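Relik capsid n-terminal domain (Oryctolagus cuniculus, PDB 2XGU) probably helps to build the capsid shell around the viral genome, as the N-terminal domain of the capsid protein of an ancient rabbit lentivirus. Local coordinates at residues Asp100-Ile105 and Arg121-Thr126; Lys74-Ala79 and Val128-Gln133. All blocks are in the same frame, centred on the assembly; numbering follows the deposited sequence. Where two conformers were deposited one is given.

Interaction 1 of 2, residues Asp100-Ile105 and Arg121-Thr126; sequences DQIRGI and RTLYRT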
loop_
_atom_site.group_PDB
_atom_site.type_symbol
_atom_site.label_atom_id
_atom_site.label_comp_id
_atom_site.label_asym_id
_atom_site.label_seq_id
_atom_site.Cartn_x
_atom_site.Cartn_y
_atom_site.Cartn_z
ATOM N N ASP A 100 -7.488 -14.355 -9.149
ATOM C CA ASP A 100 -6.499 -15.119 -9.922
ATOM C C ASP A 100 -6.183 -14.376 -11.213
ATOM O O ASP A 100 -5.016 -14.221 -11.588
ATOM C CB ASP A 100 -7.013 -16.526 -10.247
ATOM C CG ASP A 100 -6.736 -17.543 -9.138
ATOM O OD1 ASP A 100 -5.971 -17.245 -8.200
ATOM O OD2 ASP A 100 -7.290 -18.661 -9.229
ATOM N N GLN A 101 -7.220 -13.867 -11.871
ATOM C CA GLN A 101 -7.050 -13.109 -13.103
ATOM C C GLN A 101 -6.287 -11.804 -12.863
ATOM O O GLN A 101 -5.418 -11.423 -13.644
ATOM C CB GLN A 101 -8.416 -12.817 -13.738
ATOM C CG GLN A 101 -9.107 -14.067 -14.287
ATOM C CD GLN A 101 -10.495 -13.787 -14.830
ATOM O OE1 GLN A 101 -10.801 -14.108 -15.982
ATOM N NE2 GLN A 101 -11.347 -13.195 -14.003
ATOM N N ILE A 102 -6.628 -11.111 -11.782
ATOM C CA ILE A 102 -5.928 -9.878 -11.441
ATOM C C ILE A 102 -4.433 -10.137 -11.211
ATOM O O ILE A 102 -3.590 -9.348 -11.648
ATOM C CB ILE A 102 -6.609 -9.173 -10.242
ATOM C CG1 ILE A 102 -7.969 -8.622 -10.665
ATOM C CG2 ILE A 102 -5.735 -8.067 -9.666
ATOM C CD1 ILE A 102 -8.911 -8.392 -9.497
ATOM N N ARG A 103 -4.105 -11.266 -10.578
ATOM C CA ARG A 103 -2.719 -11.656 -10.289
ATOM C C ARG A 103 -1.989 -12.275 -11.491
ATOM O O ARG A 103 -0.818 -12.657 -11.375
ATOM C CB ARG A 103 -2.701 -12.652 -9.125
ATOM C CG ARG A 103 -3.186 -12.107 -7.778
ATOM C CD ARG A 103 -3.448 -13.229 -6.769
ATOM N NE ARG A 103 -2.214 -13.870 -6.332
ATOM C CZ ARG A 103 -2.165 -14.968 -5.586
ATOM N NH1 ARG A 103 -3.287 -15.558 -5.189
ATOM N NH2 ARG A 103 -0.992 -15.474 -5.236
ATOM N N GLY A 104 -2.676 -12.405 -12.619
ATOM C CA GLY A 104 -2.095 -12.950 -13.837
ATOM C C GLY A 104 -1.899 -14.460 -13.867
ATOM O O GLY A 104 -1.115 -14.982 -14.663
ATOM N N ILE A 105 -2.616 -15.172 -13.010
ATOM C CA ILE A 105 -2.465 -16.622 -12.920
ATOM C C ILE A 105 -3.085 -17.320 -14.126
ATOM O O ILE A 105 -4.265 -17.128 -14.430
ATOM C CB ILE A 105 -3.084 -17.148 -11.627
ATOM C CG1 ILE A 105 -2.338 -16.563 -10.428
ATOM C CG2 ILE A 105 -3.040 -18.678 -11.595
ATOM C CD1 ILE A 105 -2.950 -16.903 -9.082
ATOM N N ARG A 121 -4.152 -5.031 -14.271
ATOM C CA ARG A 121 -2.722 -4.969 -14.010
ATOM C C ARG A 121 -2.403 -3.769 -13.138
ATOM O O ARG A 121 -1.471 -3.821 -12.342
ATOM C CB ARG A 121 -1.909 -4.938 -15.311
ATOM C CG ARG A 121 -2.184 -3.752 -16.210
ATOM C CD ARG A 121 -1.317 -3.845 -17.464
ATOM N NE ARG A 121 -1.883 -3.074 -18.558
ATOM C CZ ARG A 121 -1.738 -1.765 -18.688
ATOM N NH1 ARG A 121 -1.038 -1.087 -17.785
ATOM N NH2 ARG A 121 -2.292 -1.128 -19.717
ATOM N N THR A 122 -3.171 -2.691 -13.281
ATOM C CA THR A 122 -3.002 -1.509 -12.441
ATOM C C THR A 122 -3.348 -1.848 -10.988
ATOM O O THR A 122 -2.668 -1.441 -10.047
ATOM C CB THR A 122 -3.926 -0.373 -12.901
ATOM O OG1 THR A 122 -3.778 -0.169 -14.315
ATOM C CG2 THR A 122 -3.578 0.913 -12.176
ATOM N N LEU A 123 -4.427 -2.599 -10.819
ATOM C CA LEU A 123 -4.872 -3.016 -9.492
ATOM C C LEU A 123 -3.876 -3.985 -8.853
ATOM O O LEU A 123 -3.591 -3.898 -7.647
ATOM C CB LEU A 123 -6.262 -3.649 -9.581
ATOM C CG LEU A 123 -6.834 -4.123 -8.250
ATOM C CD1 LEU A 123 -6.996 -2.966 -7.275
ATOM C CD2 LEU A 123 -8.176 -4.834 -8.461
ATOM N N TYR A 124 -3.331 -4.897 -9.648
ATOM C CA TYR A 124 -2.365 -5.848 -9.097
ATOM C C TYR A 124 -1.094 -5.135 -8.634
ATOM O O TYR A 124 -0.541 -5.460 -7.575
ATOM C CB TYR A 124 -2.008 -6.937 -10.114
ATOM C CG TYR A 124 -1.096 -8.023 -9.577
ATOM C CD1 TYR A 124 -1.330 -8.601 -8.337
ATOM C CD2 TYR A 124 -0.011 -8.467 -10.318
ATOM C CE1 TYR A 124 -0.520 -9.608 -7.840
ATOM C CE2 TYR A 124 0.809 -9.482 -9.837
ATOM C CZ TYR A 124 0.556 -10.039 -8.595
ATOM O OH TYR A 124 1.357 -11.050 -8.104
ATOM N N ARG A 125 -0.616 -4.191 -9.439
ATOM C CA ARG A 125 0.534 -3.385 -9.050
ATOM C C ARG A 125 0.260 -2.682 -7.722
ATOM O O ARG A 125 1.128 -2.649 -6.848
ATOM C CB ARG A 125 0.886 -2.374 -10.142
ATOM C CG ARG A 125 1.967 -1.376 -9.739
ATOM C CD ARG A 125 2.283 -0.423 -10.891
ATOM N NE ARG A 125 3.243 0.599 -10.473
ATOM C CZ ARG A 125 2.915 1.717 -9.833
ATOM N NH1 ARG A 125 1.640 1.987 -9.557
ATOM N NH2 ARG A 125 3.865 2.575 -9.463
ATOM N N THR A 126 -0.946 -2.135 -7.573
ATOM C CA THR A 126 -1.362 -1.538 -6.314
ATOM C C THR A 126 -1.291 -2.525 -5.148
ATOM O O THR A 126 -0.729 -2.209 -4.102
ATOM C CB THR A 126 -2.774 -0.945 -6.450
ATOM O OG1 THR A 126 -2.706 0.198 -7.307
ATOM C CG2 THR A 126 -3.332 -0.543 -5.090
HETATM O O HOH W 1 0.573 -13.105 -6.653
#
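Ile102 meets Leu123 and Tyr124 with its two branches. The CG1 branch ends in CD1, 3.8 Å from Leu123 CD2, a methyl-to-methyl contact; CG2 lies 3.9 Å from Tyr124 CB, at the root of the ring. Tyr124 holds its CG anti to the backbone N (chi1 -175°), which carries the ring away from its own helix and against the end of helix 99-102. Ile102 O is also close to this root, 3.3 Å from Tyr124 CB, and accepts a hydrogen bond from Ser49. At Arg103 the end of helix 99-102 is packed on the long helix 118-134 of the helical capsid N-terminal domain, and the backbone itself provides the cover: Arg103 CA sits 3.8 Å from the centroid of the Tyr124 ring and only 8° from the ring normal, a CH-pi contact over one face. The side chain then runs past the ring, CG 3.7 Å from Tyr124 CE1. Water 1 joins the polar ends, accepting from Arg103 NE and donating to Tyr124 OH at 2.6 Å. That hydroxyl is also bonded to Asn53 OD1, while Asn53 ND2 reaches Arg103 O, tying the ring and the end of the short helix to helix 49-57. A Schellman motif closes that helix: Gly104, with positive phi, donates its N-H to Gln101 O, and Ile105 N reaches Asp100 O at 2.9 Å. The turn brings Ile105 CD1 back over one face of the Arg103 guanidinium.

Interaction 2 of 2, residues Lys74-Ala79 and Val128-Gln133; sequences KEKAIA and VLEALQ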
loop_
_atom_site.group_PDB
_atom_site.type_symbol
_atom_site.label_atom_id
_atom_site.label_comp_id
_atom_site.label_asym_id
_atom_site.label_seq_id
_atom_site.Cartn_x
_atom_site.Cartn_y
_atom_site.Cartn_z
ATOM N N LYS A 74 -1.779 -12.443 -0.863
ATOM C CA LYS A 74 -2.792 -13.493 -0.772
ATOM C C LYS A 74 -3.966 -13.038 0.071
ATOM O O LYS A 74 -5.117 -13.341 -0.242
ATOM C CB LYS A 74 -2.199 -14.781 -0.193
ATOM C CG LYS A 74 -1.366 -15.551 -1.202
ATOM C CD LYS A 74 -0.834 -16.848 -0.624
ATOM C CE LYS A 74 0.136 -17.518 -1.587
ATOM N NZ LYS A 74 0.724 -18.765 -1.012
ATOM N N GLU A 75 -3.674 -12.304 1.139
ATOM C CA GLU A 75 -4.728 -11.795 2.013
ATOM C C GLU A 75 -5.643 -10.837 1.251
ATOM O O GLU A 75 -6.862 -10.877 1.412
ATOM C CB GLU A 75 -4.138 -11.119 3.256
ATOM C CG GLU A 75 -3.385 -12.066 4.179
ATOM C CD GLU A 75 -2.659 -11.338 5.301
ATOM O OE1 GLU A 75 -2.856 -10.111 5.443
ATOM O OE2 GLU A 75 -1.894 -11.996 6.042
ATOM N N LYS A 76 -5.048 -9.978 0.425
ATOM C CA LYS A 76 -5.817 -9.061 -0.416
ATOM C C LYS A 76 -6.677 -9.811 -1.426
ATOM O O LYS A 76 -7.816 -9.421 -1.700
ATOM C CB LYS A 76 -4.893 -8.112 -1.178
ATOM C CG LYS A 76 -4.082 -7.179 -0.295
ATOM C CD LYS A 76 -3.198 -6.279 -1.157
ATOM C CE LYS A 76 -2.193 -5.505 -0.331
ATOM N NZ LYS A 76 -2.858 -4.698 0.734
ATOM N N ALA A 77 -6.118 -10.879 -1.985
ATOM C CA ALA A 77 -6.822 -11.672 -2.981
ATOM C C ALA A 77 -8.013 -12.377 -2.332
ATOM O O ALA A 77 -9.109 -12.417 -2.895
ATOM C CB ALA A 77 -5.876 -12.681 -3.609
ATOM N N ILE A 78 -7.797 -12.933 -1.140
ATOM C CA ILE A 78 -8.884 -13.571 -0.391
ATOM C C ILE A 78 -10.007 -12.573 -0.080
ATOM O O ILE A 78 -11.191 -12.870 -0.260
ATOM C CB ILE A 78 -8.363 -14.231 0.902
ATOM C CG1 ILE A 78 -7.431 -15.387 0.539
ATOM C CG2 ILE A 78 -9.530 -14.723 1.762
ATOM C CD1 ILE A 78 -6.737 -16.027 1.719
ATOM N N ALA A 79 -9.634 -11.379 0.370
ATOM C CA ALA A 79 -10.616 -10.338 0.641
ATOM C C ALA A 79 -11.372 -9.944 -0.628
ATOM O O ALA A 79 -12.600 -9.768 -0.601
ATOM C CB ALA A 79 -9.932 -9.126 1.248
ATOM N N VAL A 128 0.584 -5.242 -4.892
ATOM C CA VAL A 128 1.974 -5.599 -4.622
ATOM C C VAL A 128 2.698 -4.471 -3.883
ATOM O O VAL A 128 3.408 -4.707 -2.900
ATOM C CB VAL A 128 2.702 -5.966 -5.933
ATOM C CG1 VAL A 128 4.178 -6.240 -5.682
ATOM C CG2 VAL A 128 2.052 -7.195 -6.558
ATOM N N LEU A 129 2.505 -3.238 -4.343
ATOM C CA LEU A 129 3.123 -2.109 -3.666
ATOM C C LEU A 129 2.565 -1.925 -2.249
ATOM O O LEU A 129 3.323 -1.640 -1.317
ATOM C CB LEU A 129 3.026 -0.831 -4.528
ATOM C CG LEU A 129 4.062 -0.827 -5.672
ATOM C CD1 LEU A 129 3.723 0.139 -6.800
ATOM C CD2 LEU A 129 5.470 -0.526 -5.121
ATOM N N GLU A 130 1.261 -2.113 -2.066
ATOM C CA GLU A 130 0.704 -2.058 -0.718
ATOM C C GLU A 130 1.342 -3.124 0.172
ATOM O O GLU A 130 1.687 -2.853 1.314
ATOM C CB GLU A 130 -0.816 -2.205 -0.750
ATOM C CG GLU A 130 -1.460 -0.982 -1.389
ATOM C CD GLU A 130 -2.947 -1.114 -1.567
ATOM O OE1 GLU A 130 -3.468 -2.231 -1.387
ATOM O OE2 GLU A 130 -3.594 -0.088 -1.876
ATOM N N ALA A 131 1.510 -4.333 -0.353
ATOM C CA ALA A 131 2.098 -5.416 0.422
ATOM C C ALA A 131 3.537 -5.107 0.819
ATOM O O ALA A 131 3.928 -5.296 1.970
ATOM C CB ALA A 131 2.021 -6.725 -0.352
ATOM N N LEU A 132 4.321 -4.629 -0.139
ATOM C CA LEU A 132 5.694 -4.209 0.159
ATOM C C LEU A 132 5.736 -3.116 1.229
ATOM O O LEU A 132 6.500 -3.191 2.195
ATOM C CB LEU A 132 6.405 -3.740 -1.110
ATOM C CG LEU A 132 6.732 -4.832 -2.116
ATOM C CD1 LEU A 132 7.039 -4.237 -3.478
ATOM C CD2 LEU A 132 7.930 -5.612 -1.584
ATOM N N GLN A 133 4.910 -2.091 1.047
ATOM C CA GLN A 133 4.869 -0.968 1.970
ATOM C C GLN A 133 4.544 -1.423 3.390
ATOM O O GLN A 133 5.116 -0.914 4.364
ATOM C CB GLN A 133 3.812 0.024 1.488
ATOM C CG GLN A 133 4.155 1.511 1.561
ATOM C CD GLN A 133 5.383 1.915 0.755
ATOM O OE1 GLN A 133 6.461 2.042 1.312
ATOM N NE2 GLN A 133 5.216 2.147 -0.545
HETATM O O HOH W 2 -5.247 -4.197 0.008
#
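Lys76, on helix 63-83, reaches across to Glu130 on helix 118-134 in a salt bridge between two helices of the largely helical lentiviral capsid N-terminal domain. The backbones stay well apart, with Lys76 CA and Ala131 CA 8.8 Å from each other, and the long lysine spans the gap. Its chain is extended as far as CE, then turns at chi4 (-56°) to bring NZ beside the glutamate. The hydrogen bond from Lys76 NZ to Glu130 OE1 is weak, at 3.3 Å, so the pairing is probably held by charge as much as by directed bonding. Water 2 gives both groups a second link: it accepts from NZ, at a separation short enough to be doubtful, and lies 3.0 Å from Glu130 OE1, to which it can donate, although more acceptors compete for its protons than it can serve. Further partners of NZ are weak, long ion pairs, to Glu134 of the same chain and to Glu130 of the second subunit. OE2 of Glu130 lies near Glu134 OE2 of that subunit, and the positive charge of Lys76 probably eases the crowding of carboxylates at the subunit interface. The lysine's last methylene, CE, lies against the base of the glutamate, 3.6 Å from Glu130 CB, and more loosely 4.4 Å from Ala131 CB.

Helix 118-134 carries one side of both contacts, Leu123 and Tyr124 in interaction 1 and Glu130 and Ala131 in interaction 2; the centres of the two contacts are about 10 Å apart. Arg103 connects them directly: its CD packs 4.0 Å from Ala77 CB, and its NH2 lies 4.1 Å from Lys74 CG. Interaction 1 is nested in the chain loop that interaction 2 closes. Between helix 63-83 and helix 99-102 runs a proline-rich link, which probably corresponds in position to the cyclophilin-binding loop of HIV-1 capsid. Both segments of helix 118-134 also meet the second subunit, through Arg125 and Thr126 from interaction 1 and Leu129, Glu130 and Gln133 from interaction 2.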